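Local coordinates for protein NADPH-flavin oxidoreductase (Vibrio parahaemolyticus serotype O3:K6, PDB 5UU6) that probably uses bound FMN to transfer electrons from NADPH to flavin or nitroaromatic substrates, as a dimeric nitroreductase of the flavin oxidoreductase Frp family, at residues N151-F156 with L232-G237; I57-Q62 with D143-L148; I8-G13 with A121-G126. One frame throughout, in Å; residues are numbered along the deposited sequence. Where two conformers were deposited one is given.

Contacts 1 and 2 adjoin, their centres 16 Å apart; helix 139-145 and strand 152-161 follow each other in the chain, joined by a short loop. They touch through a probable hydrogen bond of 2.5 Å between Y234 OH of contact 1 and D143 OD2 of contact 2, and through I154 CG2 against L148 CD1 at 3.6 Å. Contact 3 lies apart, with its centre about 30 Å from those of the other two. It is the one nearest the flavin: the side chain of E123 is about 7 Å from a bound FMN, against about 10 Å for I154 of contact 1, while contact 2 lies away from the flavin-binding residues. All three meet the second subunit.

Contact 1: residues N151-F156 with L232-G237; sequences NTAILF and LPYLNG
Y234 reaches from helix 231-237 to the start of strand 152-161, where its OH accepts the backbone N-H of I154 at 2.9 Å with an N-H...O angle of 154°. The amide nitrogen lies in the plane of the ring, at its edge. The same oxygen sits 3.3 Å from A153 CA, and the A153 methyl (CB) packs against Y234 CE2 at 3.8 Å. I154 brings CG1 to within 3.6 Å of Y234 OH, its side chain crossing that of the tyrosine at about a right angle. On the helix, L235 adds CD2, 3.8 Å from A153 CB, so the small alanine is shared by two consecutive residues. A chi1 of 170° swings the Y234 ring out from the helix, opposite its backbone N. The buried hydroxyl is gripped by two partners, the I154 N-H and the carboxylate of D143, whose OD2 also forms a salt bridge with K238. The helix closes over a strand whose A153 pairs through its backbone with I84 of strand 78-85. I154 lies on V81 and C83 of that strand, while L235 rests on M104 of helix 101-124.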
ATOM      1  N   ASN A 151      11.423  14.904   7.560  1.00 15.70           N
ATOM      2  CA  ASN A 151      11.198  13.469   7.770  1.00 17.81           C
ATOM      3  C   ASN A 151       9.755  13.049   7.526  1.00 17.80           C
ATOM      4  O   ASN A 151       9.359  11.957   7.930  1.00 23.25           O
ATOM      5  CB  ASN A 151      11.621  13.012   9.183  1.00 22.11           C
ATOM      6  CG  ASN A 151      13.134  12.936   9.361  1.00 25.08           C
ATOM      7  OD1 ASN A 151      13.906  13.390   8.513  1.00 20.55           O
ATOM      8  ND2 ASN A 151      13.563  12.330  10.466  1.00 30.76           N
ATOM      9  N   THR A 152       8.941  13.894   6.898  1.00 14.69           N
ATOM     10  CA  THR A 152       7.595  13.527   6.460  1.00 13.96           C
ATOM     11  C   THR A 152       7.441  13.955   5.003  1.00 16.81           C
ATOM     12  O   THR A 152       8.150  14.850   4.532  1.00 18.39           O
ATOM     13  CB  THR A 152       6.496  14.186   7.316  1.00 17.75           C
ATOM     14  OG1 THR A 152       6.508  15.605   7.090  1.00 23.62           O
ATOM     15  CG2 THR A 152       6.757  13.971   8.761  1.00 18.54           C
ATOM     16  N   ALA A 153       6.504  13.324   4.293  1.00 14.90           N
ATOM     17  CA  ALA A 153       6.272  13.627   2.879  1.00 14.40           C
ATOM     18  C   ALA A 153       4.871  13.181   2.485  1.00 14.96           C
ATOM     19  O   ALA A 153       4.453  12.099   2.870  1.00 19.74           O
ATOM     20  CB  ALA A 153       7.291  12.929   1.972  1.00 13.59           C
ATOM     21  N   ILE A 154       4.149  14.002   1.702  1.00 13.45           N
ATOM     22  CA  ILE A 154       2.838  13.543   1.225  1.00 15.21           C
ATOM     23  C   ILE A 154       3.056  12.456   0.187  1.00 14.43           C
ATOM     24  O   ILE A 154       4.077  12.418  -0.501  1.00 15.11           O
ATOM     25  CB  ILE A 154       1.972  14.665   0.622  1.00 19.22           C
ATOM     26  CG1 ILE A 154       2.666  15.203  -0.622  1.00 21.82           C
ATOM     27  CG2 ILE A 154       1.687  15.773   1.658  1.00 24.20           C
ATOM     28  CD1 ILE A 154       1.775  15.279  -1.860  1.00 20.98           C
ATOM     29  N   LEU A 155       2.114  11.531   0.113  1.00 10.46           N
ATOM     30  CA  LEU A 155       2.081  10.485  -0.905  1.00 10.26           C
ATOM     31  C   LEU A 155       0.827  10.567  -1.753  1.00 15.53           C
ATOM     32  O   LEU A 155       0.930  10.557  -2.982  1.00 15.42           O
ATOM     33  CB  LEU A 155       2.136   9.103  -0.246  1.00 10.63           C
ATOM     34  CG  LEU A 155       3.467   8.742   0.363  1.00 20.05           C
ATOM     35  CD1 LEU A 155       3.368   7.280   0.813  1.00 24.98           C
ATOM     36  CD2 LEU A 155       4.613   8.969  -0.657  1.00 23.11           C
ATOM     37  N   PHE A 156      -0.364  10.627  -1.138  1.00 12.61           N
ATOM     38  CA  PHE A 156      -1.595  10.753  -1.924  1.00 10.68           C
ATOM     39  C   PHE A 156      -2.718  11.184  -0.995  1.00 13.92           C
ATOM     40  O   PHE A 156      -2.635  11.068   0.238  1.00 13.02           O
ATOM     41  CB  PHE A 156      -1.975   9.429  -2.617  1.00 10.49           C
ATOM     42  CG  PHE A 156      -2.089   8.284  -1.652  1.00 12.63           C
ATOM     43  CD1 PHE A 156      -3.284   8.048  -0.975  1.00 13.60           C
ATOM     44  CD2 PHE A 156      -0.974   7.499  -1.344  1.00 13.86           C
ATOM     45  CE1 PHE A 156      -3.380   7.011  -0.018  1.00 10.25           C
ATOM     46  CE2 PHE A 156      -1.065   6.452  -0.383  1.00 11.14           C
ATOM     47  CZ  PHE A 156      -2.277   6.219   0.274  1.00 11.08           C
ATOM     48  N   LEU A 232      11.871  12.889  -6.659  1.00 16.00           N
ATOM     49  CA  LEU A 232      13.082  12.620  -5.879  1.00 15.88           C
ATOM     50  C   LEU A 232      13.618  13.877  -5.186  1.00 17.46           C
ATOM     51  O   LEU A 232      13.862  13.818  -3.963  1.00 15.63           O
ATOM     52  CB  LEU A 232      14.163  11.958  -6.738  1.00 14.01           C
ATOM     53  CG  LEU A 232      15.433  11.535  -5.990  1.00 14.70           C
ATOM     54  CD1 LEU A 232      15.093  10.529  -4.850  1.00 12.67           C
ATOM     55  CD2 LEU A 232      16.485  10.929  -6.991  1.00 17.86           C
ATOM     56  N   PRO A 233      13.810  15.024  -5.864  1.00 17.57           N
ATOM     57  CA  PRO A 233      14.155  16.253  -5.116  1.00 15.85           C
ATOM     58  C   PRO A 233      13.159  16.597  -4.016  1.00 15.87           C
ATOM     59  O   PRO A 233      13.574  17.083  -2.961  1.00 14.82           O
ATOM     60  CB  PRO A 233      14.166  17.353  -6.202  1.00 19.97           C
ATOM     61  CG  PRO A 233      14.454  16.614  -7.495  1.00 21.70           C
ATOM     62  CD  PRO A 233      13.741  15.268  -7.321  1.00 15.78           C
ATOM     63  N   TYR A 234      11.853  16.416  -4.254  1.00 13.80           N
ATOM     64  CA  TYR A 234      10.869  16.653  -3.201  1.00 15.33           C
ATOM     65  C   TYR A 234      11.217  15.829  -1.955  1.00 13.57           C
ATOM     66  O   TYR A 234      11.421  16.375  -0.857  1.00 15.38           O
ATOM     67  CB  TYR A 234       9.450  16.307  -3.695  1.00 14.19           C
ATOM     68  CG  TYR A 234       8.450  16.309  -2.546  1.00 17.29           C
ATOM     69  CD1 TYR A 234       8.254  17.451  -1.747  1.00 15.22           C
ATOM     70  CD2 TYR A 234       7.787  15.143  -2.185  1.00 18.69           C
ATOM     71  CE1 TYR A 234       7.357  17.425  -0.653  1.00 13.98           C
ATOM     72  CE2 TYR A 234       6.886  15.114  -1.077  1.00 11.10           C
ATOM     73  CZ  TYR A 234       6.708  16.234  -0.322  1.00 14.62           C
ATOM     74  OH  TYR A 234       5.837  16.152   0.754  1.00 17.41           O
ATOM     75  N   LEU A 235      11.316  14.506  -2.127  1.00 12.14           N
ATOM     76  CA  LEU A 235      11.629  13.604  -1.020  1.00 14.76           C
ATOM     77  C   LEU A 235      12.965  13.964  -0.372  1.00 17.41           C
ATOM     78  O   LEU A 235      13.077  14.037   0.859  1.00 13.38           O
ATOM     79  CB  LEU A 235      11.638  12.152  -1.527  1.00 11.13           C
ATOM     80  CG  LEU A 235      10.312  11.536  -2.032  1.00 16.28           C
ATOM     81  CD1 LEU A 235      10.557  10.138  -2.636  1.00 17.75           C
ATOM     82  CD2 LEU A 235       9.229  11.422  -0.958  1.00 14.74           C
ATOM     83  N   ASN A 236      14.005  14.190  -1.191  1.00 12.87           N
ATOM     84  CA  ASN A 236      15.301  14.520  -0.628  1.00 15.42           C
ATOM     85  C   ASN A 236      15.240  15.799   0.180  1.00 16.69           C
ATOM     86  O   ASN A 236      15.816  15.866   1.265  1.00 17.26           O
ATOM     87  CB  ASN A 236      16.352  14.616  -1.741  1.00 18.00           C
ATOM     88  CG  ASN A 236      16.647  13.262  -2.355  1.00 22.25           C
ATOM     89  OD1 ASN A 236      16.246  12.209  -1.798  1.00 21.08           O
ATOM     90  ND2 ASN A 236      17.316  13.261  -3.501  1.00 15.30           N
ATOM     91  N   GLY A 237      14.481  16.800  -0.286  1.00 20.56           N
ATOM     92  CA  GLY A 237      14.322  18.028   0.493  1.00 24.64           C
ATOM     93  C   GLY A 237      13.656  17.837   1.850  1.00 23.80           C
ATOM     94  O   GLY A 237      13.829  18.678   2.732  1.00 20.12           O
TER

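Contact 2: residues I57-Q62 with D143-L148; sequences IEKRSQ and DELLGL
L145, in the last turn of helix 139-145, meets helix 57-66 through both of its methyls and its carbonyl. With CG anti to the backbone N (chi1 177°), the two branches meet residues one turn apart on the same face of the other helix: CD1 lies 4.1 Å from K59 CG, and CD2 lies 4.0 Å from Q62 CB. CD2 is also 4.0 Å from the backbone O of K59. The side chains of K59 and L145 run antiparallel alongside one another, which takes the extended lysine along to the backbone behind the leucine. There K59 NZ donates to L145 O at 2.8 Å; the C=O...N angle is 148°, and the nitrogen is tilted 24° from the carbonyl plane. Next, L146 brings CD2 to 4.4 Å from K59 NZ, and otherwise packs on V54 and V81; its backbone hydrogen-bonds to the second subunit. G147, with positive phi, ends the helix in a Schellman motif with bonds back into the last helical turn, and L148 leads off beside K238 of its own chain and Y184 of the second subunit. The ammonium of K59 has another acceptor, N182 O of the second subunit, so a single charge ties a helix end to the partner chain. Because L145 O belongs to the C-terminal turn, where helix carbonyls run short of backbone donors, it would probably suit a positive charge well, and the hydrocarbon part of the lysine meanwhile serves as apolar cover for the leucine.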
ATOM      1  N   ILE A  57     -12.029  24.971   4.399  1.00 35.02           N
ATOM      2  CA  ILE A  57     -12.491  25.004   3.013  1.00 32.01           C
ATOM      3  C   ILE A  57     -11.512  25.755   2.097  1.00 30.12           C
ATOM      4  O   ILE A  57     -11.403  25.432   0.908  1.00 24.61           O
ATOM      5  CB  ILE A  57     -13.919  25.583   2.944  1.00 40.50           C
ATOM      6  CG1 ILE A  57     -13.968  27.006   3.464  1.00 47.36           C
ATOM      7  CG2 ILE A  57     -14.899  24.750   3.795  1.00 40.85           C
ATOM      8  CD1 ILE A  57     -15.413  27.512   3.615  1.00 53.41           C
ATOM      9  N   GLU A  58     -10.796  26.762   2.602  1.00 25.38           N
ATOM     10  CA  GLU A  58      -9.788  27.410   1.755  1.00 31.86           C
ATOM     11  C   GLU A  58      -8.644  26.453   1.405  1.00 29.98           C
ATOM     12  O   GLU A  58      -8.150  26.456   0.270  1.00 29.44           O
ATOM     13  CB  GLU A  58      -9.243  28.664   2.434  1.00 30.10           C
ATOM     14  N   LYS A  59      -8.181  25.649   2.371  1.00 28.97           N
ATOM     15  CA  LYS A  59      -7.161  24.647   2.052  1.00 28.69           C
ATOM     16  C   LYS A  59      -7.711  23.593   1.104  1.00 22.49           C
ATOM     17  O   LYS A  59      -7.006  23.120   0.213  1.00 25.62           O
ATOM     18  CB  LYS A  59      -6.623  23.986   3.321  1.00 27.20           C
ATOM     19  CG  LYS A  59      -5.855  24.909   4.245  1.00 31.59           C
ATOM     20  CD  LYS A  59      -5.232  24.075   5.350  1.00 28.74           C
ATOM     21  CE  LYS A  59      -4.080  24.772   6.013  1.00 34.62           C
ATOM     22  NZ  LYS A  59      -3.114  23.782   6.535  1.00 38.25           N
ATOM     23  N   ARG A  60      -8.962  23.192   1.301  1.00 25.76           N
ATOM     24  CA  ARG A  60      -9.601  22.290   0.357  1.00 19.78           C
ATOM     25  C   ARG A  60      -9.559  22.859  -1.056  1.00 20.15           C
ATOM     26  O   ARG A  60      -9.207  22.156  -2.009  1.00 19.31           O
ATOM     27  CB  ARG A  60     -11.045  22.023   0.815  1.00 20.39           C
ATOM     28  CG  ARG A  60     -11.554  20.663   0.408  1.00 29.24           C
ATOM     29  CD  ARG A  60     -10.841  19.479   1.111  1.00 22.82           C
ATOM     30  NE  ARG A  60     -11.661  18.963   2.225  1.00 20.05           N
ATOM     31  CZ  ARG A  60     -12.857  18.394   2.074  1.00 23.78           C
ATOM     32  NH1 ARG A  60     -13.383  18.219   0.861  1.00 18.36           N
ATOM     33  NH2 ARG A  60     -13.521  17.972   3.145  1.00 25.54           N
ATOM     34  N   SER A  61      -9.871  24.149  -1.203  1.00 21.54           N
ATOM     35  CA  SER A  61      -9.794  24.794  -2.510  1.00 22.11           C
ATOM     36  C   SER A  61      -8.382  24.737  -3.074  1.00 21.44           C
ATOM     37  O   SER A  61      -8.177  24.401  -4.246  1.00 25.84           O
ATOM     38  CB  SER A  61     -10.237  26.255  -2.401  1.00 23.85           C
ATOM     39  OG  SER A  61     -10.532  26.714  -3.682  1.00 39.47           O
ATOM     40  N   GLN A  62      -7.399  25.112  -2.257  0.53 21.43           N
ATOM     41  CA  GLN A  62      -6.006  25.080  -2.692  0.53 20.93           C
ATOM     42  C   GLN A  62      -5.601  23.674  -3.101  0.53 20.18           C
ATOM     43  O   GLN A  62      -4.982  23.473  -4.154  0.53 19.12           O
ATOM     44  CB  GLN A  62      -5.106  25.595  -1.573  0.53 21.24           C
ATOM     45  CG  GLN A  62      -5.114  27.110  -1.461  0.53 27.62           C
ATOM     46  CD  GLN A  62      -4.447  27.763  -2.663  0.53 28.53           C
ATOM     47  OE1 GLN A  62      -3.216  27.792  -2.765  0.53 28.77           O
ATOM     48  NE2 GLN A  62      -5.261  28.274  -3.592  0.53 24.16           N
ATOM     49  N   ASP A 143       2.922  20.112   0.578  1.00 15.89           N
ATOM     50  CA  ASP A 143       3.728  19.974   1.782  1.00 16.16           C
ATOM     51  C   ASP A 143       3.749  21.266   2.596  1.00 22.02           C
ATOM     52  O   ASP A 143       3.510  21.257   3.811  1.00 25.78           O
ATOM     53  CB  ASP A 143       5.141  19.541   1.332  1.00 19.21           C
ATOM     54  CG  ASP A 143       6.019  19.066   2.476  1.00 19.51           C
ATOM     55  OD1 ASP A 143       6.443  19.931   3.253  1.00 20.10           O
ATOM     56  OD2 ASP A 143       6.282  17.827   2.595  1.00 17.62           O
ATOM     57  N   GLU A 144       4.043  22.400   1.947  1.00 19.28           N
ATOM     58  CA  GLU A 144       4.090  23.657   2.687  1.00 19.68           C
ATOM     59  C   GLU A 144       2.701  24.025   3.200  1.00 33.75           C
ATOM     60  O   GLU A 144       2.559  24.556   4.304  1.00 20.92           O
ATOM     61  CB  GLU A 144       4.670  24.778   1.804  1.00 21.09           C
ATOM     62  CG  GLU A 144       6.110  24.473   1.331  1.00 33.32           C
ATOM     63  CD  GLU A 144       6.611  25.349   0.178  1.00 41.20           C
ATOM     64  OE1 GLU A 144       7.762  25.123  -0.280  1.00 39.34           O
ATOM     65  OE2 GLU A 144       5.867  26.265  -0.264  1.00 47.78           O
ATOM     66  N   LEU A 145       1.662  23.749   2.411  1.00 19.41           N
ATOM     67  CA  LEU A 145       0.313  24.113   2.824  1.00 21.41           C
ATOM     68  C   LEU A 145      -0.116  23.350   4.080  1.00 20.83           C
ATOM     69  O   LEU A 145      -0.830  23.897   4.922  1.00 21.91           O
ATOM     70  CB  LEU A 145      -0.656  23.851   1.656  1.00 25.26           C
ATOM     71  CG  LEU A 145      -2.144  24.101   1.924  1.00 27.16           C
ATOM     72  CD1 LEU A 145      -2.509  25.636   1.985  1.00 30.43           C
ATOM     73  CD2 LEU A 145      -3.053  23.348   0.990  1.00 22.27           C
ATOM     74  N   LEU A 146       0.324  22.101   4.244  1.00 21.24           N
ATOM     75  CA  LEU A 146      -0.077  21.299   5.395  1.00 21.80           C
ATOM     76  C   LEU A 146       0.908  21.402   6.550  1.00 22.65           C
ATOM     77  O   LEU A 146       0.724  20.704   7.553  1.00 19.83           O
ATOM     78  CB  LEU A 146      -0.239  19.828   5.005  1.00 13.91           C
ATOM     79  CG  LEU A 146      -1.259  19.553   3.894  1.00 23.53           C
ATOM     80  CD1 LEU A 146      -1.314  18.073   3.552  1.00 20.03           C
ATOM     81  CD2 LEU A 146      -2.651  20.064   4.227  1.00 19.44           C
ATOM     82  N   GLY A 147       1.940  22.236   6.417  1.00 25.16           N
ATOM     83  CA  GLY A 147       2.921  22.454   7.473  1.00 22.61           C
ATOM     84  C   GLY A 147       3.729  21.230   7.851  1.00 26.90           C
ATOM     85  O   GLY A 147       4.014  21.025   9.040  1.00 22.62           O
ATOM     86  N   LEU A 148       4.115  20.387   6.849  1.00 20.68           N
ATOM     87  CA  LEU A 148       4.815  19.163   7.239  1.00 25.18           C
ATOM     88  C   LEU A 148       6.258  19.467   7.648  1.00 27.31           C
ATOM     89  O   LEU A 148       6.943  20.244   6.973  1.00 26.33           O
ATOM     90  CB  LEU A 148       4.815  18.158   6.101  1.00 21.00           C
ATOM     91  CG  LEU A 148       3.444  17.809   5.537  1.00 21.44           C
ATOM     92  CD1 LEU A 148       3.668  16.803   4.434  1.00 24.58           C
ATOM     93  CD2 LEU A 148       2.581  17.222   6.648  1.00 15.23           C
TER

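Contact 3: residues I8-G13 with A121-G126; sequences IQTILG and AAESMG
The backbones of helix 6-12 and helix 101-124 come nearest at T10 and S124, whose CA atoms are 5.9 Å apart, a closeness consistent with the short side chains of these two residues. T10 does the touching from its helix. A chi1 of -61° for OG1 leaves the methyl CG2 opposite the backbone N, where it lies 3.7 Å from S124 N and 3.8 Å from E123 CB, wedged against the last turn of the long helix. On the other branch, T10 OG1 passes 4.0 Å from S124 CA, and its hydrogen bond goes back to S6 O within its own helix, so the hydroxyl meets S124 by contact alone. E123 is extended beyond CG and runs at a slant to T10. Its CB serves the packing, while OE1 accepts a hydrogen bond from ND1 of H14, the residue that follows G13. S124 turns its OG away from the threonine and donates it to A121 O at 2.8 Å, the oxygen being met at a C=O...O angle of 131° from 19° out of the carbonyl plane. N5 of the second subunit adds a hydrogen bond to that OG. Beyond S124 the helix stops in a Schellman motif at G126, with positive phi, while helix 6-12 gives way at G13. The neighbouring subunit comes in close: A121 packs on I8 of the second subunit and, reciprocally, I8 on its A121. H14 and S16 bind FMN, so the contact sets the helix before the first flavin-binding residues against the end of helix 101-124, and E123 holds H14 in second-shell fashion. This is consistent with the FMN-dependent nitroreductase fold, whose flavin sites lie at the dimer interface.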
ATOM      1  N   ILE A   8     -15.902  -9.655   0.738  1.00 17.89           N
ATOM      2  CA  ILE A   8     -15.618  -9.963  -0.664  1.00 21.65           C
ATOM      3  C   ILE A   8     -16.533  -9.167  -1.590  1.00 22.27           C
ATOM      4  O   ILE A   8     -16.111  -8.655  -2.642  1.00 20.85           O
ATOM      5  CB  ILE A   8     -15.795 -11.471  -0.908  1.00 17.96           C
ATOM      6  CG1 ILE A   8     -14.949 -12.286   0.069  1.00 26.21           C
ATOM      7  CG2 ILE A   8     -15.469 -11.813  -2.338  1.00 22.28           C
ATOM      8  CD1 ILE A   8     -13.524 -12.078  -0.100  1.00 21.44           C
ATOM      9  N   GLN A   9     -17.814  -9.116  -1.256  1.00 19.08           N
ATOM     10  CA  GLN A   9     -18.730  -8.355  -2.090  1.00 20.19           C
ATOM     11  C   GLN A   9     -18.309  -6.884  -2.162  1.00 19.22           C
ATOM     12  O   GLN A   9     -18.282  -6.296  -3.244  1.00 22.72           O
ATOM     13  CB  GLN A   9     -20.149  -8.517  -1.554  1.00 21.52           C
ATOM     14  CG  GLN A   9     -21.170  -7.644  -2.270  1.00 35.54           C
ATOM     15  CD  GLN A   9     -22.507  -7.586  -1.527  1.00 46.16           C
ATOM     16  OE1 GLN A   9     -22.585  -7.873  -0.331  1.00 46.71           O
ATOM     17  NE2 GLN A   9     -23.564  -7.215  -2.243  1.00 55.53           N
ATOM     18  N   THR A  10     -17.902  -6.295  -1.036  1.00 22.01           N
ATOM     19  CA  THR A  10     -17.419  -4.909  -1.060  1.00 21.83           C
ATOM     20  C   THR A  10     -16.153  -4.769  -1.918  1.00 24.64           C
ATOM     21  O   THR A  10     -16.026  -3.831  -2.724  1.00 16.63           O
ATOM     22  CB  THR A  10     -17.176  -4.437   0.382  1.00 23.51           C
ATOM     23  OG1 THR A  10     -18.416  -4.500   1.101  1.00 24.72           O
ATOM     24  CG2 THR A  10     -16.606  -2.983   0.443  1.00 19.99           C
ATOM     25  N   ILE A  11     -15.201  -5.693  -1.754  1.00 15.85           N
ATOM     26  CA  ILE A  11     -13.938  -5.589  -2.475  1.00 15.29           C
ATOM     27  C   ILE A  11     -14.180  -5.639  -3.980  1.00 25.27           C
ATOM     28  O   ILE A  11     -13.689  -4.787  -4.723  1.00 16.67           O
ATOM     29  CB  ILE A  11     -12.952  -6.679  -2.019  1.00 14.60           C
ATOM     30  CG1 ILE A  11     -12.590  -6.497  -0.528  1.00 17.21           C
ATOM     31  CG2 ILE A  11     -11.664  -6.662  -2.863  1.00 15.89           C
ATOM     32  CD1 ILE A  11     -11.806  -7.671   0.100  1.00 13.05           C
ATOM     33  N   LEU A  12     -14.940  -6.633  -4.447  1.00 17.56           N
ATOM     34  CA  LEU A  12     -15.188  -6.815  -5.869  1.00 22.43           C
ATOM     35  C   LEU A  12     -16.111  -5.749  -6.443  1.00 25.39           C
ATOM     36  O   LEU A  12     -16.023  -5.453  -7.635  1.00 30.70           O
ATOM     37  CB  LEU A  12     -15.776  -8.210  -6.134  1.00 22.08           C
ATOM     38  CG  LEU A  12     -14.913  -9.391  -5.704  1.00 26.79           C
ATOM     39  CD1 LEU A  12     -15.600 -10.689  -6.119  1.00 27.28           C
ATOM     40  CD2 LEU A  12     -13.496  -9.306  -6.289  1.00 25.28           C
ATOM     41  N   GLY A  13     -16.966  -5.147  -5.627  1.00 25.48           N
ATOM     42  CA  GLY A  13     -17.863  -4.099  -6.079  1.00 27.71           C
ATOM     43  C   GLY A  13     -17.251  -2.716  -6.086  1.00 26.16           C
ATOM     44  O   GLY A  13     -17.967  -1.720  -6.231  1.00 26.42           O
ATOM     45  N   ALA A 121     -13.384   0.178   4.478  1.00 12.61           N
ATOM     46  CA  ALA A 121     -14.300   0.425   5.569  1.00 17.54           C
ATOM     47  C   ALA A 121     -15.395   1.391   5.115  1.00 15.52           C
ATOM     48  O   ALA A 121     -16.583   1.139   5.310  1.00 18.07           O
ATOM     49  CB  ALA A 121     -13.534   0.965   6.778  1.00 12.34           C
ATOM     50  N   ALA A 122     -15.003   2.480   4.468  1.00 14.41           N
ATOM     51  CA  ALA A 122     -15.987   3.431   3.968  1.00 15.12           C
ATOM     52  C   ALA A 122     -16.945   2.757   2.998  1.00 13.68           C
ATOM     53  O   ALA A 122     -18.175   2.880   3.131  1.00 14.73           O
ATOM     54  CB  ALA A 122     -15.284   4.605   3.291  1.00 13.00           C
ATOM     55  N   GLU A 123     -16.398   2.021   2.023  1.00 13.96           N
ATOM     56  CA  GLU A 123     -17.256   1.403   1.011  1.00 18.75           C
ATOM     57  C   GLU A 123     -18.209   0.400   1.642  1.00 19.42           C
ATOM     58  O   GLU A 123     -19.339   0.238   1.181  1.00 17.40           O
ATOM     59  CB  GLU A 123     -16.406   0.746  -0.079  1.00 23.10           C
ATOM     60  CG  GLU A 123     -15.725   1.761  -1.013  1.00 23.86           C
ATOM     61  CD  GLU A 123     -14.699   1.137  -1.943  1.00 24.40           C
ATOM     62  OE1 GLU A 123     -14.397   1.756  -2.997  1.00 25.92           O
ATOM     63  OE2 GLU A 123     -14.190   0.031  -1.625  1.00 28.02           O
ATOM     64  N   SER A 124     -17.789  -0.266   2.712  1.00 21.71           N
ATOM     65  CA  SER A 124     -18.675  -1.229   3.345  1.00 23.03           C
ATOM     66  C   SER A 124     -19.912  -0.558   3.946  1.00 20.77           C
ATOM     67  O   SER A 124     -20.951  -1.215   4.097  1.00 23.33           O
ATOM     68  CB  SER A 124     -17.898  -2.011   4.408  1.00 23.19           C
ATOM     69  OG  SER A 124     -17.886  -1.298   5.617  1.00 20.90           O
HETATM   70  N   MSE A 125     -19.825   0.737   4.264  1.00 25.96           N
HETATM   71  CA  MSE A 125     -20.921   1.535   4.827  1.00 22.81           C
HETATM   72  C   MSE A 125     -21.789   2.186   3.757  1.00 25.48           C
HETATM   73  O   MSE A 125     -22.705   2.951   4.076  1.00 23.82           O
HETATM   74  CB  MSE A 125     -20.371   2.634   5.747  1.00 22.89           C
HETATM   75  CG  MSE A 125     -19.674   2.074   6.989  1.00 32.21           C
HETATM   76 SE   MSE A 125     -18.601   3.381   8.001  0.52 44.43          SE
HETATM   77  CE  MSE A 125     -19.373   2.864   9.676  1.00 43.07           C
ATOM     78  N   GLY A 126     -21.533   1.876   2.493  1.00 21.98           N
ATOM     79  CA  GLY A 126     -22.232   2.562   1.431  1.00 22.09           C
ATOM     80  C   GLY A 126     -21.639   3.907   1.035  1.00 25.24           C
ATOM     81  O   GLY A 126     -22.235   4.602   0.202  1.00 28.04           O
TER